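Local coordinates for protein acetyl xylan esterase (Paenibacillus sp. R4, PDB 6AGQ) that probably removes acetyl groups from acetylated xylan and similar esters, as a cold-active esterase of the alpha/beta-hydrolase fold, at residues Arg265-Thr276 with Pro292-His303. Residues are numbered along the deposited sequence; the frame is centred on the assembly and turned at random.
Sequences RTLMAITLQDIT and PKEVRLYHDYGH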
ATOM      1  N   ARG A 265       8.672  38.738 -16.880  1.00 28.88           N
ATOM      2  CA  ARG A 265       9.369  37.595 -17.450  1.00 28.24           C
ATOM      3  C   ARG A 265       9.269  36.438 -16.479  1.00 26.43           C
ATOM      4  O   ARG A 265       9.531  36.646 -15.313  1.00 28.26           O
ATOM      5  CB  ARG A 265      10.855  37.962 -17.713  1.00 27.61           C
ATOM      6  CG  ARG A 265      11.689  36.799 -18.213  1.00 31.21           C
ATOM      7  CD  ARG A 265      13.164  37.159 -18.459  1.00 33.59           C
ATOM      8  NE  ARG A 265      13.285  38.357 -19.265  1.00 31.68           N
ATOM      9  CZ  ARG A 265      13.339  38.420 -20.602  1.00 36.33           C
ATOM     10  NH1 ARG A 265      13.348  37.329 -21.386  1.00 31.88           N
ATOM     11  NH2 ARG A 265      13.466  39.629 -21.166  1.00 38.05           N
ATOM     12  N   THR A 266       8.930  35.244 -16.956  1.00 24.77           N
ATOM     13  CA  THR A 266       8.566  34.101 -16.092  1.00 27.61           C
ATOM     14  C   THR A 266       9.400  32.855 -16.413  1.00 32.06           C
ATOM     15  O   THR A 266       9.622  32.555 -17.605  1.00 29.23           O
ATOM     16  CB  THR A 266       7.107  33.729 -16.304  1.00 29.91           C
ATOM     17  OG1 THR A 266       6.299  34.878 -16.074  1.00 31.49           O
ATOM     18  CG2 THR A 266       6.634  32.635 -15.338  1.00 31.25           C
ATOM     19  N   LEU A 267       9.887  32.179 -15.355  1.00 28.96           N
ATOM     20  CA  LEU A 267      10.586  30.886 -15.433  1.00 27.74           C
ATOM     21  C   LEU A 267       9.762  29.938 -14.623  1.00 27.27           C
ATOM     22  O   LEU A 267       9.769  30.008 -13.356  1.00 28.17           O
ATOM     23  CB  LEU A 267      11.993  30.927 -14.820  1.00 29.98           C
ATOM     24  CG  LEU A 267      12.742  29.563 -14.721  1.00 32.09           C
ATOM     25  CD1 LEU A 267      13.098  29.046 -16.099  1.00 33.85           C
ATOM     26  CD2 LEU A 267      14.016  29.625 -13.924  1.00 33.46           C
ATOM     27  N   MET A 268       9.090  29.035 -15.317  1.00 25.46           N
ATOM     28  CA  MET A 268       8.329  27.983 -14.718  1.00 25.90           C
ATOM     29  C   MET A 268       8.953  26.575 -14.750  1.00 25.70           C
ATOM     30  O   MET A 268       9.314  26.106 -15.799  1.00 33.32           O
ATOM     31  CB  MET A 268       6.940  27.946 -15.354  1.00 27.74           C
ATOM     32  CG  MET A 268       6.015  27.045 -14.542  1.00 29.96           C
ATOM     33  SD  MET A 268       4.341  26.868 -15.108  1.00 31.11           S
ATOM     34  CE  MET A 268       3.715  28.564 -15.096  1.00 31.74           C
ATOM     35  N   ALA A 269       9.001  25.899 -13.604  1.00 26.37           N
ATOM     36  CA  ALA A 269       9.233  24.459 -13.493  1.00 26.32           C
ATOM     37  C   ALA A 269       7.951  23.619 -13.553  1.00 27.47           C
ATOM     38  O   ALA A 269       6.962  23.886 -12.835  1.00 25.73           O
ATOM     39  CB  ALA A 269       9.920  24.137 -12.157  1.00 26.16           C
ATOM     40  N   ILE A 270       7.979  22.566 -14.374  1.00 26.07           N
ATOM     41  CA  ILE A 270       6.860  21.615 -14.426  1.00 27.54           C
ATOM     42  C   ILE A 270       7.439  20.219 -14.329  1.00 29.07           C
ATOM     43  O   ILE A 270       8.456  19.907 -14.963  1.00 30.28           O
ATOM     44  CB  ILE A 270       6.094  21.774 -15.731  1.00 26.64           C
ATOM     45  CG1 ILE A 270       5.616  23.220 -15.869  1.00 27.59           C
ATOM     46  CG2 ILE A 270       4.955  20.751 -15.841  1.00 26.67           C
ATOM     47  CD1 ILE A 270       4.909  23.554 -17.181  1.00 28.11           C
ATOM     48  N   THR A 271       6.803  19.391 -13.545  1.00 25.55           N
ATOM     49  CA  THR A 271       7.272  18.054 -13.298  1.00 29.80           C
ATOM     50  C   THR A 271       6.234  17.124 -13.885  1.00 30.67           C
ATOM     51  O   THR A 271       5.052  17.205 -13.532  1.00 29.60           O
ATOM     52  CB  THR A 271       7.457  17.822 -11.768  1.00 33.46           C
ATOM     53  OG1 THR A 271       6.361  18.386 -11.064  1.00 33.00           O
ATOM     54  CG2 THR A 271       8.758  18.549 -11.273  1.00 35.00           C
ATOM     55  N   LEU A 272       6.656  16.268 -14.806  1.00 31.84           N
ATOM     56  CA  LEU A 272       5.699  15.541 -15.648  1.00 36.93           C
ATOM     57  C   LEU A 272       4.997  14.378 -14.983  1.00 34.97           C
ATOM     58  O   LEU A 272       4.010  13.927 -15.497  1.00 35.77           O
ATOM     59  CB  LEU A 272       6.354  15.033 -16.926  1.00 41.56           C
ATOM     60  CG  LEU A 272       6.708  16.071 -17.999  1.00 47.25           C
ATOM     61  CD1 LEU A 272       7.126  15.362 -19.282  1.00 50.81           C
ATOM     62  CD2 LEU A 272       5.568  17.040 -18.297  1.00 51.77           C
ATOM     63  N   GLN A 273       5.531  13.869 -13.884  1.00 32.22           N
ATOM     64  CA  GLN A 273       4.929  12.767 -13.151  1.00 35.63           C
ATOM     65  C   GLN A 273       4.092  13.274 -11.951  1.00 34.50           C
ATOM     66  O   GLN A 273       3.629  12.478 -11.147  1.00 31.65           O
ATOM     67  CB  GLN A 273       6.022  11.800 -12.608  1.00 36.72           C
ATOM     68  CG  GLN A 273       6.925  11.135 -13.651  1.00 40.69           C
ATOM     69  CD  GLN A 273       6.179  10.603 -14.863  1.00 38.48           C
ATOM     70  OE1 GLN A 273       5.192   9.864 -14.739  1.00 43.49           O
ATOM     71  NE2 GLN A 273       6.609  11.027 -16.038  1.00 38.75           N
ATOM     72  N   ASP A 274       3.912  14.590 -11.851  1.00 34.79           N
ATOM     73  CA  ASP A 274       3.248  15.226 -10.707  1.00 33.67           C
ATOM     74  C   ASP A 274       1.743  14.860 -10.729  1.00 31.81           C
ATOM     75  O   ASP A 274       1.035  15.164 -11.702  1.00 30.50           O
ATOM     76  CB  ASP A 274       3.434  16.744 -10.816  1.00 35.00           C
ATOM     77  CG  ASP A 274       3.250  17.482  -9.481  1.00 41.87           C
ATOM     78  OD1 ASP A 274       2.327  17.086  -8.697  1.00 33.33           O
ATOM     79  OD2 ASP A 274       4.014  18.500  -9.270  1.00 40.00           O
ATOM     80  N   ILE A 275       1.306  14.182  -9.688  1.00 32.73           N
ATOM     81  CA  ILE A 275      -0.132  13.907  -9.457  1.00 39.42           C
ATOM     82  C   ILE A 275      -0.848  14.895  -8.524  1.00 37.80           C
ATOM     83  O   ILE A 275      -2.089  14.825  -8.401  1.00 36.92           O
ATOM     84  CB  ILE A 275      -0.391  12.445  -8.985  1.00 42.93           C
ATOM     85  CG1 ILE A 275       0.250  12.162  -7.620  1.00 49.50           C
ATOM     86  CG2 ILE A 275       0.137  11.471 -10.024  1.00 42.36           C
ATOM     87  CD1 ILE A 275      -0.312  10.925  -6.944  1.00 55.75           C
ATOM     88  N   THR A 276      -0.088  15.812  -7.910  1.00 32.98           N
ATOM     89  CA  THR A 276      -0.646  16.857  -7.059  1.00 34.86           C
ATOM     90  C   THR A 276      -0.972  18.161  -7.771  1.00 32.35           C
ATOM     91  O   THR A 276      -2.029  18.713  -7.557  1.00 29.93           O
ATOM     92  CB  THR A 276       0.278  17.072  -5.868  1.00 39.34           C
ATOM     93  OG1 THR A 276       0.217  15.874  -5.091  1.00 42.57           O
ATOM     94  CG2 THR A 276      -0.163  18.251  -5.007  1.00 44.59           C
ATOM     95  N   PRO A 292       7.380  37.512 -21.737  1.00 31.57           N
ATOM     96  CA  PRO A 292       8.372  36.444 -21.987  1.00 29.24           C
ATOM     97  C   PRO A 292       8.414  35.363 -20.929  1.00 27.53           C
ATOM     98  O   PRO A 292       8.201  35.640 -19.745  1.00 29.12           O
ATOM     99  CB  PRO A 292       9.719  37.188 -21.975  1.00 32.67           C
ATOM    100  CG  PRO A 292       9.367  38.655 -22.039  1.00 33.39           C
ATOM    101  CD  PRO A 292       8.014  38.800 -21.437  1.00 31.15           C
ATOM    102  N   LYS A 293       8.737  34.145 -21.345  1.00 27.60           N
ATOM    103  CA  LYS A 293       8.640  32.988 -20.511  1.00 26.93           C
ATOM    104  C   LYS A 293       9.541  31.876 -20.954  1.00 28.65           C
ATOM    105  O   LYS A 293       9.884  31.776 -22.144  1.00 28.65           O
ATOM    106  CB  LYS A 293       7.229  32.462 -20.564  1.00 28.73           C
ATOM    107  CG  LYS A 293       6.792  32.028 -21.970  1.00 31.52           C
ATOM    108  CD  LYS A 293       5.342  31.541 -21.924  1.00 33.05           C
ATOM    109  CE  LYS A 293       4.971  30.763 -23.170  1.00 33.34           C
ATOM    110  NZ  LYS A 293       4.091  31.584 -23.989  1.00 34.60           N
ATOM    111  N   GLU A 294       9.847  31.005 -20.002  1.00 26.19           N
ATOM    112  CA  GLU A 294      10.767  29.884 -20.194  1.00 30.92           C
ATOM    113  C   GLU A 294      10.275  28.843 -19.277  1.00 26.58           C
ATOM    114  O   GLU A 294       9.798  29.188 -18.248  1.00 26.79           O
ATOM    115  CB  GLU A 294      12.167  30.228 -19.708  1.00 36.98           C
ATOM    116  CG  GLU A 294      12.981  31.075 -20.636  1.00 45.47           C
ATOM    117  CD  GLU A 294      14.329  31.482 -20.015  1.00 52.58           C
ATOM    118  OE1 GLU A 294      14.650  32.695 -20.109  1.00 57.61           O
ATOM    119  OE2 GLU A 294      15.055  30.612 -19.420  1.00 52.22           O
ATOM    120  N   VAL A 295      10.472  27.590 -19.621  1.00 27.76           N
ATOM    121  CA  VAL A 295       9.970  26.466 -18.867  1.00 28.72           C
ATOM    122  C   VAL A 295      11.121  25.478 -18.611  1.00 31.80           C
ATOM    123  O   VAL A 295      11.998  25.382 -19.427  1.00 27.63           O
ATOM    124  CB  VAL A 295       8.754  25.839 -19.568  1.00 29.99           C
ATOM    125  CG1 VAL A 295       9.128  25.170 -20.920  1.00 27.47           C
ATOM    126  CG2 VAL A 295       8.038  24.875 -18.632  1.00 29.08           C
ATOM    127  N   ARG A 296      11.192  24.853 -17.425  1.00 31.57           N
ATOM    128  CA  ARG A 296      12.060  23.677 -17.242  1.00 29.94           C
ATOM    129  C   ARG A 296      11.138  22.443 -17.034  1.00 30.02           C
ATOM    130  O   ARG A 296      10.345  22.426 -16.118  1.00 26.94           O
ATOM    131  CB  ARG A 296      12.984  23.852 -16.053  1.00 30.83           C
ATOM    132  CG  ARG A 296      13.939  25.034 -16.093  1.00 30.84           C
ATOM    133  CD  ARG A 296      15.002  24.945 -17.188  1.00 32.64           C
ATOM    134  NE  ARG A 296      15.836  26.153 -17.316  1.00 31.98           N
ATOM    135  CZ  ARG A 296      15.588  27.207 -18.108  1.00 37.06           C
ATOM    136  NH1 ARG A 296      14.520  27.231 -18.913  1.00 38.38           N
ATOM    137  NH2 ARG A 296      16.434  28.257 -18.120  1.00 37.97           N
ATOM    138  N   LEU A 297      11.261  21.422 -17.886  1.00 28.82           N
ATOM    139  CA  LEU A 297      10.484  20.151 -17.808  1.00 26.16           C
ATOM    140  C   LEU A 297      11.344  19.071 -17.213  1.00 24.55           C
ATOM    141  O   LEU A 297      12.343  18.666 -17.800  1.00 28.93           O
ATOM    142  CB  LEU A 297      10.063  19.725 -19.214  1.00 31.34           C
ATOM    143  CG  LEU A 297       9.469  20.835 -20.092  1.00 35.52           C
ATOM    144  CD1 LEU A 297       9.384  20.413 -21.557  1.00 41.27           C
ATOM    145  CD2 LEU A 297       8.096  21.164 -19.555  1.00 38.64           C
ATOM    146  N   TYR A 298      11.026  18.665 -15.999  1.00 26.56           N
ATOM    147  CA  TYR A 298      11.663  17.550 -15.317  1.00 27.01           C
ATOM    148  C   TYR A 298      10.793  16.296 -15.569  1.00 30.56           C
ATOM    149  O   TYR A 298       9.770  16.054 -14.893  1.00 29.67           O
ATOM    150  CB  TYR A 298      11.875  17.911 -13.840  1.00 25.01           C
ATOM    151  CG  TYR A 298      12.709  19.167 -13.714  1.00 25.90           C
ATOM    152  CD1 TYR A 298      13.966  19.246 -14.321  1.00 24.99           C
ATOM    153  CD2 TYR A 298      12.269  20.280 -12.997  1.00 25.00           C
ATOM    154  CE1 TYR A 298      14.761  20.399 -14.238  1.00 26.80           C
ATOM    155  CE2 TYR A 298      13.075  21.437 -12.902  1.00 24.38           C
ATOM    156  CZ  TYR A 298      14.317  21.492 -13.531  1.00 27.84           C
ATOM    157  OH  TYR A 298      15.107  22.620 -13.494  1.00 26.19           O
ATOM    158  N   HIS A 299      11.207  15.501 -16.557  1.00 32.18           N
ATOM    159  CA  HIS A 299      10.396  14.351 -17.051  1.00 33.90           C
ATOM    160  C   HIS A 299      10.013  13.250 -16.011  1.00 36.56           C
ATOM    161  O   HIS A 299       8.846  12.782 -16.004  1.00 35.56           O
ATOM    162  CB  HIS A 299      11.048  13.707 -18.302  1.00 36.37           C
ATOM    163  CG  HIS A 299      11.136  14.628 -19.495  1.00 44.35           C
ATOM    164  ND1 HIS A 299      11.975  15.734 -19.537  1.00 51.05           N
ATOM    165  CD2 HIS A 299      10.508  14.593 -20.694  1.00 48.20           C
ATOM    166  CE1 HIS A 299      11.843  16.348 -20.706  1.00 50.84           C
ATOM    167  NE2 HIS A 299      10.956  15.680 -21.425  1.00 55.06           N
ATOM    168  N   ASP A 300      10.961  12.867 -15.144  1.00 33.25           N
ATOM    169  CA  ASP A 300      10.799  11.734 -14.191  1.00 37.20           C
ATOM    170  C   ASP A 300      10.596  12.111 -12.709  1.00 34.39           C
ATOM    171  O   ASP A 300      10.846  11.305 -11.792  1.00 31.63           O
ATOM    172  CB  ASP A 300      12.050  10.837 -14.301  1.00 40.18           C
ATOM    173  CG  ASP A 300      12.429  10.592 -15.744  1.00 48.71           C
ATOM    174  OD1 ASP A 300      11.612   9.916 -16.401  1.00 38.76           O
ATOM    175  OD2 ASP A 300      13.470  11.156 -16.225  1.00 51.94           O
ATOM    176  N   TYR A 301      10.156  13.335 -12.481  1.00 32.93           N
ATOM    177  CA  TYR A 301       9.939  13.847 -11.133  1.00 35.46           C
ATOM    178  C   TYR A 301       8.439  14.109 -10.930  1.00 33.10           C
ATOM    179  O   TYR A 301       7.713  14.538 -11.852  1.00 30.01           O
ATOM    180  CB  TYR A 301      10.765  15.147 -10.906  1.00 33.77           C
ATOM    181  CG  TYR A 301      12.203  14.853 -10.570  1.00 35.63           C
ATOM    182  CD1 TYR A 301      13.153  14.643 -11.588  1.00 34.86           C
ATOM    183  CD2 TYR A 301      12.630  14.744  -9.228  1.00 33.58           C
ATOM    184  CE1 TYR A 301      14.481  14.345 -11.281  1.00 33.00           C
ATOM    185  CE2 TYR A 301      13.948  14.445  -8.933  1.00 34.70           C
ATOM    186  CZ  TYR A 301      14.849  14.228  -9.951  1.00 33.45           C
ATOM    187  OH  TYR A 301      16.144  13.949  -9.668  1.00 35.42           O
ATOM    188  N   GLY A 302       8.021  13.878  -9.701  1.00 32.32           N
ATOM    189  CA  GLY A 302       6.729  14.296  -9.210  1.00 31.83           C
ATOM    190  C   GLY A 302       6.740  15.550  -8.342  1.00 34.21           C
ATOM    191  O   GLY A 302       7.541  16.488  -8.531  1.00 36.51           O
ATOM    192  N   HIS A 303       5.789  15.589  -7.413  1.00 38.47           N
ATOM    193  CA  HIS A 303       5.661  16.730  -6.488  1.00 42.14           C
ATOM    194  C   HIS A 303       6.655  16.451  -5.355  1.00 39.05           C
ATOM    195  O   HIS A 303       6.378  15.672  -4.485  1.00 33.75           O
ATOM    196  CB  HIS A 303       4.223  16.795  -5.989  1.00 45.36           C
ATOM    197  CG  HIS A 303       3.812  18.133  -5.456  1.00 49.96           C
ATOM    198  ND1 HIS A 303       3.750  18.405  -4.101  1.00 49.97           N
ATOM    199  CD2 HIS A 303       3.370  19.249  -6.088  1.00 51.62           C
ATOM    200  CE1 HIS A 303       3.313  19.643  -3.923  1.00 53.74           C
ATOM    201  NE2 HIS A 303       3.076  20.179  -5.112  1.00 56.44           N
TER
HETATM  202  O   HOH W   1      12.727  34.545 -20.737  1.00 45.13           O
HETATM  203  O   HOH W   2       5.487  36.004 -18.377  1.00 30.29           O
HETATM  204  O   HOH W   3       3.458  13.652  -7.444  1.00 41.28           O
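Over the centre of one face of the His303 imidazole sits the methyl of Thr276, CG2 lying 3.7 Å from the ring centroid, a CH-pi contact; at the ring's edge is the Asp274 carboxylate, its plane turned 67° from the imidazole and its OD2 3.3 Å from His303 CD2. One face of the Arg296 guanidinium carries Leu267 CD1, 3.6 Å above the plane; NH1 donates in that plane to Val295 O, while NH2 makes a salt bridge, tilted slightly from the plane, with Glu294 OE2 (3.0 Å). A bend at chi2 (-66°) folds the Arg296 chain back along its own strand to make these bonds. Replacing Arg296 with a leucine would probably leave the Glu294 carboxylate without its mate and Leu267 CD1 without its flat cover. At the Arg265 guanidinium, Pro292 packs over one face and a water at the edge relays NH1 to Glu294 OE1.

Between these ends, strands 265-271 and 293-298 run parallel, 17° apart, joined by backbone bonds such as the nearly straight one from Ile270 N to Arg296 O (2.9 Å). Helix 279-286 completes the beta-alpha-beta crossover and packs on Ile270 and Leu297. Past the strands the two turns are tied together: Gln273 NE2 donates to His299 O at 2.8 Å, the acceptor lying in the amide plane.

Asp274 OD1 accepts from Thr276 N at 2.8 Å in an Asx turn, and also from Cys277 N, bonds that would fix the carboxylate's rotation. His303 NE2 is hydrogen-bonded to Ser185 OG in a probable nucleophile elbow; with Asp274 nearby, this is consistent with the Ser-Asp-His triad of alpha/beta hydrolases, although the carboxylate faces the CD2 edge of the modelled ring and the usual Asp-to-ND1 bond is not made in this model.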